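Local coordinates for protein activating signal cointegrator 1 complex subunit 2 (PDB 6YXQ) that binds K63-linked polyubiquitin chains and helps bring the helicase subunit ASCC3 to DNA alkylation damage, with a further role in rescuing stalled ribosomes, at residues L8-L13 against P29-E34; R39-Y44 against A67-W72; L179-I184 against L264-L269; I334-I339 against S382-A387. All coordinates share one frame; numbering follows the deposited sequence.

Contact 1: residues L8-L13 against P29-E34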
loop_
_atom_site.group_PDB
_atom_site.type_symbol
_atom_site.label_atom_id
_atom_site.label_comp_id
_atom_site.label_asym_id
_atom_site.label_seq_id
_atom_site.Cartn_x
_atom_site.Cartn_y
_atom_site.Cartn_z
ATOM N N LEU B 8 3.658 -28.996 -15.058
ATOM C CA LEU B 8 2.206 -28.876 -15.079
ATOM C C LEU B 8 1.781 -27.626 -14.328
ATOM O O LEU B 8 2.176 -27.445 -13.165
ATOM C CB LEU B 8 1.560 -30.111 -14.451
ATOM C CG LEU B 8 0.124 -30.466 -14.851
ATOM C CD1 LEU B 8 -0.002 -30.614 -16.361
ATOM C CD2 LEU B 8 -0.339 -31.738 -14.142
ATOM N N PRO B 9 0.997 -26.745 -14.947
ATOM C CA PRO B 9 0.568 -25.528 -14.250
ATOM C C PRO B 9 -0.334 -25.847 -13.070
ATOM O O PRO B 9 -1.058 -26.847 -13.055
ATOM C CB PRO B 9 -0.181 -24.739 -15.331
ATOM C CG PRO B 9 -0.565 -25.747 -16.352
ATOM C CD PRO B 9 0.507 -26.795 -16.334
ATOM N N LEU B 10 -0.296 -24.949 -12.084
ATOM C CA LEU B 10 -0.855 -25.224 -10.764
ATOM C C LEU B 10 -2.347 -25.513 -10.813
ATOM O O LEU B 10 -2.837 -26.387 -10.088
ATOM C CB LEU B 10 -0.584 -24.039 -9.843
ATOM C CG LEU B 10 -1.098 -24.143 -8.408
ATOM C CD1 LEU B 10 -0.571 -25.402 -7.742
ATOM C CD2 LEU B 10 -0.696 -22.907 -7.618
ATOM N N ASP B 11 -3.093 -24.777 -11.643
ATOM C CA ASP B 11 -4.549 -24.876 -11.603
ATOM C C ASP B 11 -5.022 -26.288 -11.929
ATOM O O ASP B 11 -6.019 -26.756 -11.370
ATOM C CB ASP B 11 -5.177 -23.870 -12.565
ATOM C CG ASP B 11 -4.452 -23.809 -13.888
ATOM O OD1 ASP B 11 -5.114 -23.953 -14.942
ATOM O OD2 ASP B 11 -3.218 -23.615 -13.872
ATOM N N GLN B 12 -4.316 -26.986 -12.818
ATOM C CA GLN B 12 -4.716 -28.323 -13.231
ATOM C C GLN B 12 -3.871 -29.433 -12.609
ATOM O O GLN B 12 -4.116 -30.612 -12.896
ATOM C CB GLN B 12 -4.692 -28.435 -14.763
ATOM C CG GLN B 12 -3.328 -28.242 -15.409
ATOM C CD GLN B 12 -3.411 -28.201 -16.931
ATOM O OE1 GLN B 12 -4.489 -28.030 -17.501
ATOM N NE2 GLN B 12 -2.269 -28.361 -17.590
ATOM N N LEU B 13 -2.907 -29.098 -11.752
ATOM C CA LEU B 13 -2.081 -30.121 -11.122
ATOM C C LEU B 13 -2.836 -30.784 -9.976
ATOM O O LEU B 13 -3.537 -30.123 -9.204
ATOM C CB LEU B 13 -0.758 -29.527 -10.615
ATOM C CG LEU B 13 0.216 -30.503 -9.937
ATOM C CD1 LEU B 13 1.648 -30.038 -10.144
ATOM C CD2 LEU B 13 -0.039 -30.684 -8.439
ATOM N N PRO B 29 -7.438 -31.880 -6.671
ATOM C CA PRO B 29 -6.698 -30.724 -7.190
ATOM C C PRO B 29 -5.708 -30.183 -6.174
ATOM O O PRO B 29 -5.882 -30.323 -4.959
ATOM C CB PRO B 29 -7.800 -29.701 -7.481
ATOM C CG PRO B 29 -8.876 -30.063 -6.523
ATOM C CD PRO B 29 -8.870 -31.563 -6.530
ATOM N N ALA B 30 -4.652 -29.559 -6.695
ATOM C CA ALA B 30 -3.666 -28.925 -5.831
ATOM C C ALA B 30 -4.329 -27.904 -4.912
ATOM O O ALA B 30 -4.356 -28.073 -3.689
ATOM C CB ALA B 30 -2.572 -28.278 -6.681
ATOM N N LEU B 31 -4.909 -26.855 -5.488
ATOM C CA LEU B 31 -5.592 -25.841 -4.693
ATOM C C LEU B 31 -6.857 -26.410 -4.055
ATOM O O LEU B 31 -7.692 -27.006 -4.740
ATOM C CB LEU B 31 -5.930 -24.644 -5.575
ATOM C CG LEU B 31 -4.811 -24.251 -6.544
ATOM C CD1 LEU B 31 -5.312 -23.304 -7.619
ATOM C CD2 LEU B 31 -3.653 -23.628 -5.781
ATOM N N HIS B 32 -7.003 -26.223 -2.743
ATOM C CA HIS B 32 -8.147 -26.770 -2.023
ATOM C C HIS B 32 -8.273 -26.056 -0.683
ATOM O O HIS B 32 -7.256 -25.680 -0.091
ATOM C CB HIS B 32 -7.994 -28.285 -1.820
ATOM C CG HIS B 32 -9.144 -28.919 -1.101
ATOM N ND1 HIS B 32 -10.392 -29.057 -1.668
ATOM C CD2 HIS B 32 -9.235 -29.447 0.144
ATOM C CE1 HIS B 32 -11.204 -29.638 -0.803
ATOM N NE2 HIS B 32 -10.526 -29.889 0.303
ATOM N N PRO B 33 -9.501 -25.850 -0.184
ATOM C CA PRO B 33 -9.686 -25.082 1.063
ATOM C C PRO B 33 -8.900 -25.567 2.275
ATOM O O PRO B 33 -8.378 -24.725 3.019
ATOM C CB PRO B 33 -11.197 -25.199 1.306
ATOM C CG PRO B 33 -11.773 -25.288 -0.050
ATOM C CD PRO B 33 -10.773 -26.009 -0.916
ATOM N N GLU B 34 -8.819 -26.875 2.529
ATOM C CA GLU B 34 -8.150 -27.309 3.750
ATOM C C GLU B 34 -6.671 -27.589 3.556
ATOM O O GLU B 34 -5.973 -27.831 4.544
ATOM C CB GLU B 34 -8.860 -28.536 4.345
ATOM C CG GLU B 34 -10.315 -28.253 4.628
ATOM C CD GLU B 34 -11.237 -29.307 4.073
ATOM O OE1 GLU B 34 -11.026 -29.751 2.925
ATOM O OE2 GLU B 34 -12.198 -29.668 4.782
#
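A30 and L31, just after strand 25-29, receive the side chain of L10 from the turn that precedes strand 14-18. Both methyls of L10 take part. CD1 rests on A30 CB at 3.7 Å, while CD2 meets L31 CD2 at 3.6 Å. The two leucines cross obliquely, and the same L31 methyl also touches L10 CG, so it sits against the branch point of L10. With CG anti to the backbone N (chi1 180°), L10 carries its branch out beside its own carbonyl carbon and on to the second segment. A30 points its methyl at the first segment, where L13 CD2 lies 3.9 Å from A30 CB; an alanine suits this spot because the two backbones come close. They are joined by one hydrogen bond, A30 N to L13 O at 2.8 Å. L13 and A30 flank the two strands of the antiparallel hairpin 14-18/25-29, and the bond links the chains at its open end. H78 and W82 of helix 78-87 also pack on L10, and C83 on L31, so the leucines fasten the hairpin base to the helical body. Cutting L10 back to an alanine is likely to open a gap beside L31 CD2 and leave the A30 methyl packed on L13 alone across this contact. On the neighbouring turn residue, D11 hydrogen-bonds through OD1 to S146 OG.

Contact 2: residues R39-Y44 against A67-W72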
loop_
_atom_site.group_PDB
_atom_site.type_symbol
_atom_site.label_atom_id
_atom_site.label_comp_id
_atom_site.label_asym_id
_atom_site.label_seq_id
_atom_site.Cartn_x
_atom_site.Cartn_y
_atom_site.Cartn_z
ATOM N N ARG B 39 -3.657 -20.099 9.610
ATOM C CA ARG B 39 -3.156 -18.856 10.180
ATOM C C ARG B 39 -4.202 -17.756 10.052
ATOM O O ARG B 39 -4.611 -17.399 8.942
ATOM C CB ARG B 39 -1.864 -18.425 9.500
ATOM C CG ARG B 39 -1.243 -17.209 10.154
ATOM C CD ARG B 39 0.199 -17.077 9.741
ATOM N NE ARG B 39 1.136 -16.896 10.842
ATOM C CZ ARG B 39 2.131 -17.732 11.105
ATOM N NH1 ARG B 39 2.952 -17.496 12.117
ATOM N NH2 ARG B 39 2.296 -18.814 10.357
ATOM N N TYR B 40 -4.620 -17.218 11.188
ATOM C CA TYR B 40 -5.522 -16.082 11.205
ATOM C C TYR B 40 -4.780 -14.812 10.800
ATOM O O TYR B 40 -3.585 -14.652 11.067
ATOM C CB TYR B 40 -6.103 -15.930 12.603
ATOM C CG TYR B 40 -7.308 -15.050 12.746
ATOM C CD1 TYR B 40 -8.583 -15.530 12.470
ATOM C CD2 TYR B 40 -7.179 -13.754 13.217
ATOM C CE1 TYR B 40 -9.693 -14.722 12.628
ATOM C CE2 TYR B 40 -8.275 -12.942 13.374
ATOM C CZ TYR B 40 -9.529 -13.425 13.075
ATOM O OH TYR B 40 -10.622 -12.607 13.248
ATOM N N PHE B 41 -5.501 -13.904 10.150
ATOM C CA PHE B 41 -4.978 -12.604 9.749
ATOM C C PHE B 41 -5.842 -11.514 10.368
ATOM O O PHE B 41 -7.065 -11.516 10.189
ATOM C CB PHE B 41 -4.981 -12.450 8.227
ATOM C CG PHE B 41 -3.773 -13.021 7.548
ATOM C CD1 PHE B 41 -3.724 -14.362 7.197
ATOM C CD2 PHE B 41 -2.700 -12.209 7.230
ATOM C CE1 PHE B 41 -2.612 -14.888 6.558
ATOM C CE2 PHE B 41 -1.590 -12.724 6.590
ATOM C CZ PHE B 41 -1.543 -14.068 6.256
ATOM N N VAL B 42 -5.212 -10.584 11.082
ATOM C CA VAL B 42 -5.946 -9.454 11.637
ATOM C C VAL B 42 -5.848 -8.260 10.695
ATOM O O VAL B 42 -4.959 -8.163 9.845
ATOM C CB VAL B 42 -5.465 -9.069 13.052
ATOM C CG1 VAL B 42 -5.528 -10.254 13.953
ATOM C CG2 VAL B 42 -4.058 -8.479 13.014
ATOM N N LEU B 43 -6.785 -7.334 10.862
ATOM C CA LEU B 43 -6.838 -6.138 10.044
ATOM C C LEU B 43 -5.781 -5.136 10.491
ATOM O O LEU B 43 -5.255 -5.196 11.606
ATOM C CB LEU B 43 -8.226 -5.503 10.118
ATOM C CG LEU B 43 -9.365 -6.468 9.803
ATOM C CD1 LEU B 43 -10.565 -6.169 10.677
ATOM C CD2 LEU B 43 -9.740 -6.414 8.328
ATOM N N TYR B 44 -5.487 -4.195 9.599
ATOM C CA TYR B 44 -4.476 -3.174 9.824
ATOM C C TYR B 44 -5.146 -1.868 10.236
ATOM O O TYR B 44 -6.135 -1.448 9.623
ATOM C CB TYR B 44 -3.630 -2.976 8.562
ATOM C CG TYR B 44 -2.679 -1.800 8.615
ATOM C CD1 TYR B 44 -3.094 -0.525 8.244
ATOM C CD2 TYR B 44 -1.364 -1.965 9.025
ATOM C CE1 TYR B 44 -2.230 0.551 8.290
ATOM C CE2 TYR B 44 -0.494 -0.892 9.072
ATOM C CZ TYR B 44 -0.933 0.361 8.704
ATOM O OH TYR B 44 -0.070 1.428 8.748
ATOM N N ALA B 67 2.738 -8.168 10.251
ATOM C CA ALA B 67 4.032 -8.291 9.589
ATOM C C ALA B 67 4.593 -9.700 9.713
ATOM O O ALA B 67 5.198 -10.215 8.766
ATOM C CB ALA B 67 5.015 -7.275 10.158
ATOM N N ASN B 68 4.420 -10.339 10.874
ATOM C CA ASN B 68 4.890 -11.712 11.013
ATOM C C ASN B 68 4.128 -12.641 10.077
ATOM O O ASN B 68 4.729 -13.492 9.398
ATOM C CB ASN B 68 4.757 -12.167 12.468
ATOM C CG ASN B 68 5.792 -11.517 13.387
ATOM O OD1 ASN B 68 6.810 -10.992 12.928
ATOM N ND2 ASN B 68 5.529 -11.549 14.690
ATOM N N ASP B 69 2.801 -12.475 10.009
ATOM C CA ASP B 69 2.024 -13.293 9.087
ATOM C C ASP B 69 2.478 -13.084 7.644
ATOM O O ASP B 69 2.574 -14.043 6.870
ATOM C CB ASP B 69 0.539 -12.986 9.241
ATOM C CG ASP B 69 0.009 -13.347 10.615
ATOM O OD1 ASP B 69 0.541 -14.286 11.244
ATOM O OD2 ASP B 69 -0.952 -12.692 11.063
ATOM N N LEU B 70 2.788 -11.843 7.269
ATOM C CA LEU B 70 3.172 -11.583 5.884
ATOM C C LEU B 70 4.568 -12.116 5.581
ATOM O O LEU B 70 4.827 -12.601 4.473
ATOM C CB LEU B 70 3.086 -10.086 5.591
ATOM C CG LEU B 70 1.709 -9.471 5.329
ATOM C CD1 LEU B 70 1.779 -7.956 5.343
ATOM C CD2 LEU B 70 1.158 -9.954 4.007
ATOM N N ASP B 71 5.484 -12.029 6.549
ATOM C CA ASP B 71 6.797 -12.645 6.388
ATOM C C ASP B 71 6.656 -14.135 6.113
ATOM O O ASP B 71 7.279 -14.680 5.189
ATOM C CB ASP B 71 7.639 -12.408 7.642
ATOM C CG ASP B 71 8.222 -11.009 7.710
ATOM O OD1 ASP B 71 8.267 -10.320 6.669
ATOM O OD2 ASP B 71 8.644 -10.605 8.815
ATOM N N TRP B 72 5.812 -14.807 6.900
ATOM C CA TRP B 72 5.603 -16.242 6.711
ATOM C C TRP B 72 4.949 -16.537 5.366
ATOM O O TRP B 72 5.298 -17.517 4.690
ATOM C CB TRP B 72 4.749 -16.782 7.854
ATOM C CG TRP B 72 4.089 -18.077 7.566
ATOM C CD1 TRP B 72 4.650 -19.313 7.641
ATOM C CD2 TRP B 72 2.730 -18.274 7.162
ATOM N NE1 TRP B 72 3.725 -20.273 7.308
ATOM C CE2 TRP B 72 2.538 -19.660 7.008
ATOM C CE3 TRP B 72 1.663 -17.414 6.897
ATOM C CZ2 TRP B 72 1.319 -20.206 6.615
ATOM C CZ3 TRP B 72 0.446 -17.960 6.513
ATOM C CH2 TRP B 72 0.287 -19.340 6.375
#
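D69 OD1 is gripped from two chains: by R39 NE at 2.7 Å, and by a salt bridge from K36 of the ASCC3 chain. The arginine approaches on the anti side of the carboxylate, 33° out of its plane, and the N-H...O angle of 137° makes the bond rather bent. R39 extends from the loop with CG anti to the backbone N (chi1 -174°), then bends at chi3, which lays its far end over the indole of W72. NH2 rides over one face, 3.3 Å from W72 CD2, and CZ stands 4.3 Å from the five-membered ring centroid, a cation-pi contact. Lower down, R39 CD touches W72 CE3. Arginine suits the place because one chain supplies both a charge for D69 and a flat cation for the indole. F41 packs against the base of the D69 side chain, with F41 CE2 3.4 Å from D69 CB and the carboxylate over one ring face. Two cations around D69 would probably stabilise its charged form in this largely covered position. R39 NH1 in turn donates to the backbone O of Q43 of ASCC3. These side chains of the loop and of helix 53-75 thus form a composite, charge-bearing part of the ASCC2-ASCC3 interface.

Contact 3: residues L179-I184 against L264-L269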
loop_
_atom_site.group_PDB
_atom_site.type_symbol
_atom_site.label_atom_id
_atom_site.label_comp_id
_atom_site.label_asym_id
_atom_site.label_seq_id
_atom_site.Cartn_x
_atom_site.Cartn_y
_atom_site.Cartn_z
ATOM N N LEU B 179 8.537 -1.928 -12.159
ATOM C CA LEU B 179 7.999 -3.211 -11.719
ATOM C C LEU B 179 6.479 -3.162 -11.624
ATOM O O LEU B 179 5.786 -4.081 -12.086
ATOM C CB LEU B 179 8.612 -3.580 -10.369
ATOM C CG LEU B 179 8.640 -5.039 -9.899
ATOM C CD1 LEU B 179 8.803 -6.004 -11.065
ATOM C CD2 LEU B 179 9.764 -5.230 -8.891
ATOM N N LEU B 180 5.943 -2.090 -11.036
ATOM C CA LEU B 180 4.499 -1.997 -10.877
ATOM C C LEU B 180 3.804 -1.824 -12.218
ATOM O O LEU B 180 2.682 -2.311 -12.398
ATOM C CB LEU B 180 4.152 -0.867 -9.911
ATOM C CG LEU B 180 2.671 -0.613 -9.642
ATOM C CD1 LEU B 180 2.081 -1.575 -8.623
ATOM C CD2 LEU B 180 2.531 0.802 -9.156
ATOM N N GLN B 181 4.453 -1.149 -13.171
ATOM C CA GLN B 181 3.961 -1.166 -14.543
ATOM C C GLN B 181 3.736 -2.597 -15.008
ATOM O O GLN B 181 2.649 -2.944 -15.486
ATOM C CB GLN B 181 4.945 -0.451 -15.473
ATOM C CG GLN B 181 5.202 0.997 -15.108
ATOM C CD GLN B 181 5.773 1.795 -16.261
ATOM O OE1 GLN B 181 5.201 1.831 -17.353
ATOM N NE2 GLN B 181 6.907 2.446 -16.023
ATOM N N LYS B 182 4.765 -3.441 -14.864
ATOM C CA LYS B 182 4.663 -4.834 -15.283
ATOM C C LYS B 182 3.498 -5.520 -14.594
ATOM O O LYS B 182 2.677 -6.174 -15.246
ATOM C CB LYS B 182 5.973 -5.570 -14.993
ATOM C CG LYS B 182 6.008 -7.011 -15.493
ATOM C CD LYS B 182 6.850 -7.910 -14.586
ATOM C CE LYS B 182 6.119 -9.202 -14.223
ATOM N NZ LYS B 182 6.781 -9.926 -13.096
HETATM N N MSE B 183 3.391 -5.358 -13.280
HETATM C CA MSE B 183 2.290 -5.967 -12.541
HETATM C C MSE B 183 0.907 -5.579 -13.052
HETATM O O MSE B 183 0.080 -6.449 -13.364
HETATM C CB MSE B 183 2.370 -5.612 -11.057
HETATM C CG MSE B 183 3.560 -6.198 -10.348
HETATM SE SE MSE B 183 4.298 -4.983 -9.044
HETATM C CE MSE B 183 2.889 -4.957 -7.733
ATOM N N ILE B 184 0.653 -4.270 -13.097
ATOM C CA ILE B 184 -0.673 -3.787 -13.467
ATOM C C ILE B 184 -0.994 -4.186 -14.899
ATOM O O ILE B 184 -2.096 -4.667 -15.199
ATOM C CB ILE B 184 -0.776 -2.266 -13.265
ATOM C CG1 ILE B 184 -0.335 -1.877 -11.854
ATOM C CG2 ILE B 184 -2.197 -1.808 -13.489
ATOM C CD1 ILE B 184 -1.320 -2.266 -10.764
ATOM N N LEU B 264 -2.668 6.775 -13.580
ATOM C CA LEU B 264 -2.448 6.935 -15.014
ATOM C C LEU B 264 -0.972 7.018 -15.363
ATOM O O LEU B 264 -0.602 6.743 -16.511
ATOM C CB LEU B 264 -3.184 8.169 -15.535
ATOM C CG LEU B 264 -4.705 7.997 -15.537
ATOM C CD1 LEU B 264 -5.381 9.264 -16.019
ATOM C CD2 LEU B 264 -5.129 6.798 -16.380
ATOM N N ASP B 265 -0.128 7.392 -14.400
ATOM C CA ASP B 265 1.314 7.383 -14.619
ATOM C C ASP B 265 1.834 5.956 -14.687
ATOM O O ASP B 265 2.726 5.649 -15.486
ATOM C CB ASP B 265 2.012 8.171 -13.507
ATOM C CG ASP B 265 3.533 8.112 -13.596
ATOM O OD1 ASP B 265 4.105 8.639 -14.578
ATOM O OD2 ASP B 265 4.158 7.556 -12.666
ATOM N N ILE B 266 1.270 5.064 -13.872
ATOM C CA ILE B 266 1.679 3.664 -13.933
ATOM C C ILE B 266 1.073 2.969 -15.145
ATOM O O ILE B 266 1.761 2.218 -15.845
ATOM C CB ILE B 266 1.316 2.934 -12.630
ATOM C CG1 ILE B 266 2.101 3.530 -11.461
ATOM C CG2 ILE B 266 1.606 1.445 -12.767
ATOM C CD1 ILE B 266 3.596 3.301 -11.559
ATOM N N PHE B 267 -0.210 3.212 -15.424
ATOM C CA PHE B 267 -0.977 2.450 -16.413
ATOM C C PHE B 267 -1.724 3.386 -17.355
ATOM O O PHE B 267 -2.953 3.512 -17.275
ATOM C CB PHE B 267 -1.960 1.513 -15.711
ATOM C CG PHE B 267 -2.621 0.534 -16.625
ATOM C CD1 PHE B 267 -1.866 -0.406 -17.316
ATOM C CD2 PHE B 267 -3.997 0.539 -16.786
ATOM C CE1 PHE B 267 -2.473 -1.327 -18.161
ATOM C CE2 PHE B 267 -4.611 -0.377 -17.629
ATOM C CZ PHE B 267 -3.847 -1.311 -18.318
ATOM N N PRO B 268 -1.019 4.037 -18.286
ATOM C CA PRO B 268 -1.689 4.983 -19.194
ATOM C C PRO B 268 -2.671 4.348 -20.170
ATOM O O PRO B 268 -3.451 5.086 -20.782
ATOM C CB PRO B 268 -0.522 5.630 -19.946
ATOM C CG PRO B 268 0.572 4.625 -19.868
ATOM C CD PRO B 268 0.432 3.985 -18.523
ATOM N N LEU B 269 -2.663 3.023 -20.348
ATOM C CA LEU B 269 -3.658 2.384 -21.209
ATOM C C LEU B 269 -5.087 2.608 -20.726
ATOM O O LEU B 269 -6.031 2.363 -21.487
ATOM C CB LEU B 269 -3.396 0.877 -21.311
ATOM C CG LEU B 269 -2.320 0.382 -22.275
ATOM C CD1 LEU B 269 -2.101 -1.095 -22.062
ATOM C CD2 LEU B 269 -2.694 0.651 -23.720
#
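I266 packs closely against L180, whereas Q181 beside them lies at the exposed margin. On the packed side, L180 CD2 touches I266 CG1 at 3.6 Å and I266 CD1 at the same distance, the two side chains crossing at about a right angle. I184 then adds its CG1, 4.0 Å from I266 CG2. I266 can serve both neighbours because its beta branch splits: CG2, anti to the backbone N, touches both L180 and I184, while CG1 and CD1 meet the CD2 methyl of L180. C169 of helix 162-172 also packs on L180 and I266, and I165 on I184, so the end of helix 243-266 meets helix 177-190 in the apolar interior of this all-helical part of ASCC2. F267, the first residue to leave helical geometry, turns the chain but keeps its ring in the core: I184 CG2 lies 3.9 Å from F267 CG, and F188 stacks on the ring. A glycine in place of I266 would probably open a gap where L180 and I184 meet the end of helix 243-266, leaving the L180 CD2 methyl without its partner. At the margin the touch is slight. Q181 CG stands 3.7 Å from I266 O, and the amide of this exposed glutamine makes a weak hydrogen bond through NE2 to S177 of its own helix.

Contact 4: residues I334-I339 against S382-A387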
loop_
_atom_site.group_PDB
_atom_site.type_symbol
_atom_site.label_atom_id
_atom_site.label_comp_id
_atom_site.label_asym_id
_atom_site.label_seq_id
_atom_site.Cartn_x
_atom_site.Cartn_y
_atom_site.Cartn_z
ATOM N N ILE B 334 -4.437 9.212 -26.316
ATOM C CA ILE B 334 -5.480 8.908 -27.297
ATOM C C ILE B 334 -5.389 9.725 -28.583
ATOM O O ILE B 334 -6.139 9.434 -29.530
ATOM C CB ILE B 334 -6.886 9.055 -26.684
ATOM C CG1 ILE B 334 -7.239 10.524 -26.506
ATOM C CG2 ILE B 334 -6.949 8.322 -25.368
ATOM C CD1 ILE B 334 -8.365 10.746 -25.552
ATOM N N CYS B 335 -4.499 10.719 -28.663
ATOM C CA CYS B 335 -4.365 11.486 -29.897
ATOM C C CYS B 335 -2.917 11.603 -30.340
ATOM O O CYS B 335 -2.581 11.304 -31.489
ATOM C CB CYS B 335 -4.923 12.898 -29.730
ATOM S SG CYS B 335 -6.657 12.999 -29.364
ATOM N N LEU B 336 -2.055 12.064 -29.434
ATOM C CA LEU B 336 -0.707 12.427 -29.847
ATOM C C LEU B 336 0.142 11.187 -30.060
ATOM O O LEU B 336 0.772 11.032 -31.111
ATOM C CB LEU B 336 -0.078 13.352 -28.809
ATOM C CG LEU B 336 -0.748 14.713 -28.663
ATOM C CD1 LEU B 336 -0.030 15.534 -27.613
ATOM C CD2 LEU B 336 -0.732 15.424 -29.988
ATOM N N LEU B 337 0.165 10.294 -29.067
ATOM C CA LEU B 337 0.911 9.046 -29.200
ATOM C C LEU B 337 0.452 8.220 -30.393
ATOM O O LEU B 337 1.316 7.733 -31.142
ATOM C CB LEU B 337 0.820 8.264 -27.885
ATOM C CG LEU B 337 1.157 6.773 -27.826
ATOM C CD1 LEU B 337 2.512 6.459 -28.431
ATOM C CD2 LEU B 337 1.101 6.321 -26.384
ATOM N N PRO B 338 -0.851 8.022 -30.641
ATOM C CA PRO B 338 -1.254 7.265 -31.842
ATOM C C PRO B 338 -0.793 7.883 -33.147
ATOM O O PRO B 338 -0.591 7.157 -34.127
ATOM C CB PRO B 338 -2.785 7.255 -31.750
ATOM C CG PRO B 338 -3.073 7.431 -30.316
ATOM C CD PRO B 338 -2.013 8.339 -29.792
ATOM N N ILE B 339 -0.631 9.204 -33.191
ATOM C CA ILE B 339 -0.189 9.869 -34.413
ATOM C C ILE B 339 1.301 9.636 -34.644
ATOM O O ILE B 339 1.736 9.357 -35.768
ATOM C CB ILE B 339 -0.514 11.369 -34.335
ATOM C CG1 ILE B 339 -2.000 11.613 -34.569
ATOM C CG2 ILE B 339 0.300 12.134 -35.327
ATOM C CD1 ILE B 339 -2.409 13.035 -34.285
ATOM N N SER B 382 1.174 21.866 -33.546
ATOM C CA SER B 382 2.143 21.658 -34.613
ATOM C C SER B 382 2.406 20.179 -34.859
ATOM O O SER B 382 2.760 19.803 -35.975
ATOM C CB SER B 382 3.450 22.387 -34.303
ATOM O OG SER B 382 3.834 22.177 -32.964
ATOM N N LEU B 383 2.236 19.322 -33.849
ATOM C CA LEU B 383 2.358 17.884 -34.080
ATOM C C LEU B 383 1.317 17.404 -35.085
ATOM O O LEU B 383 1.637 16.692 -36.046
ATOM C CB LEU B 383 2.210 17.120 -32.767
ATOM C CG LEU B 383 3.280 17.342 -31.710
ATOM C CD1 LEU B 383 2.984 16.489 -30.492
ATOM C CD2 LEU B 383 4.629 17.008 -32.289
ATOM N N LEU B 384 0.055 17.781 -34.866
ATOM C CA LEU B 384 -0.989 17.442 -35.823
ATOM C C LEU B 384 -0.691 18.038 -37.188
ATOM O O LEU B 384 -0.878 17.378 -38.216
ATOM C CB LEU B 384 -2.345 17.929 -35.317
ATOM C CG LEU B 384 -2.577 17.841 -33.814
ATOM C CD1 LEU B 384 -3.749 18.705 -33.450
ATOM C CD2 LEU B 384 -2.818 16.410 -33.386
ATOM N N GLN B 385 -0.234 19.291 -37.218
ATOM C CA GLN B 385 0.020 19.953 -38.494
ATOM C C GLN B 385 1.161 19.281 -39.252
ATOM O O GLN B 385 1.125 19.193 -40.484
ATOM C CB GLN B 385 0.315 21.437 -38.267
ATOM C CG GLN B 385 -0.903 22.266 -37.855
ATOM C CD GLN B 385 -0.574 23.734 -37.600
ATOM O OE1 GLN B 385 0.398 24.055 -36.915
ATOM N NE2 GLN B 385 -1.391 24.629 -38.149
ATOM N N GLN B 386 2.181 18.804 -38.535
ATOM C CA GLN B 386 3.282 18.082 -39.164
ATOM C C GLN B 386 2.819 16.731 -39.688
ATOM O O GLN B 386 3.193 16.322 -40.793
ATOM C CB GLN B 386 4.425 17.871 -38.167
ATOM C CG GLN B 386 5.230 19.101 -37.782
ATOM C CD GLN B 386 6.128 18.838 -36.574
ATOM O OE1 GLN B 386 6.392 17.687 -36.220
ATOM N NE2 GLN B 386 6.587 19.907 -35.932
ATOM N N ALA B 387 2.011 16.023 -38.899
ATOM C CA ALA B 387 1.628 14.670 -39.273
ATOM C C ALA B 387 0.642 14.667 -40.434
ATOM O O ALA B 387 0.745 13.833 -41.342
ATOM C CB ALA B 387 1.043 13.952 -38.068
#
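I339 holds CG1 anti to its carbonyl carbon (chi1 -76°) and CG2 anti to the backbone N, which sends its two branches to different residues of 382-387. CG1 continues extended to CD1, and I339 CD1 meets L384 CD2 at 3.5 Å; the short branch puts I339 CG2 3.4 Å from A387 CB. The beta-branched isoleucine thus serves a long and a very small neighbour at once, and alanine suits the second place because the backbones come closest there. One turn earlier, L336 CD2 reaches across to L383 CD1 at 3.9 Å and lies 4.1 Å from L384 CD2, so that L384 touches both L336 and I339. L336 crosses both leucines at about a right angle. This is helix-helix packing within the C-terminal helical part of the chain: the local axes run 10.6 Å apart in roughly the same sense, at 38° to one another. Helix 306-340 is kinked here, since P338 has no N-H to bond to the turn before it, and a wider pi-type turn covers 334-336. F350 and F354 of helix 348-359 pack on I339 and L384 respectively, and I347, in the loop just before that helix, touches both I339 and A387.

How the contacts relate
The four contacts follow one another, without touching, along this N-terminal part of ASCC2, the piece that binds ASCC3. Contacts 1 and 2 lie on the same side of the chain's centre, about 23 Å apart between contact centres, as are all distances here, with residues 35-38 leading from one to the other. Contact 2 has charged side chains bonded to ASCC3, whereas contact 3 meets that subunit marginally, through L179. Contact 3 is the most central, about 10 Å from the chain's centre and about 27 Å from contact 2. Contact 4 lies about 23 Å from contact 3 and, on the opposite side of the centre from contact 2, about 50 Å from the latter. Helix 306-340 connects the last two, touching 264-269 and carrying 334-339.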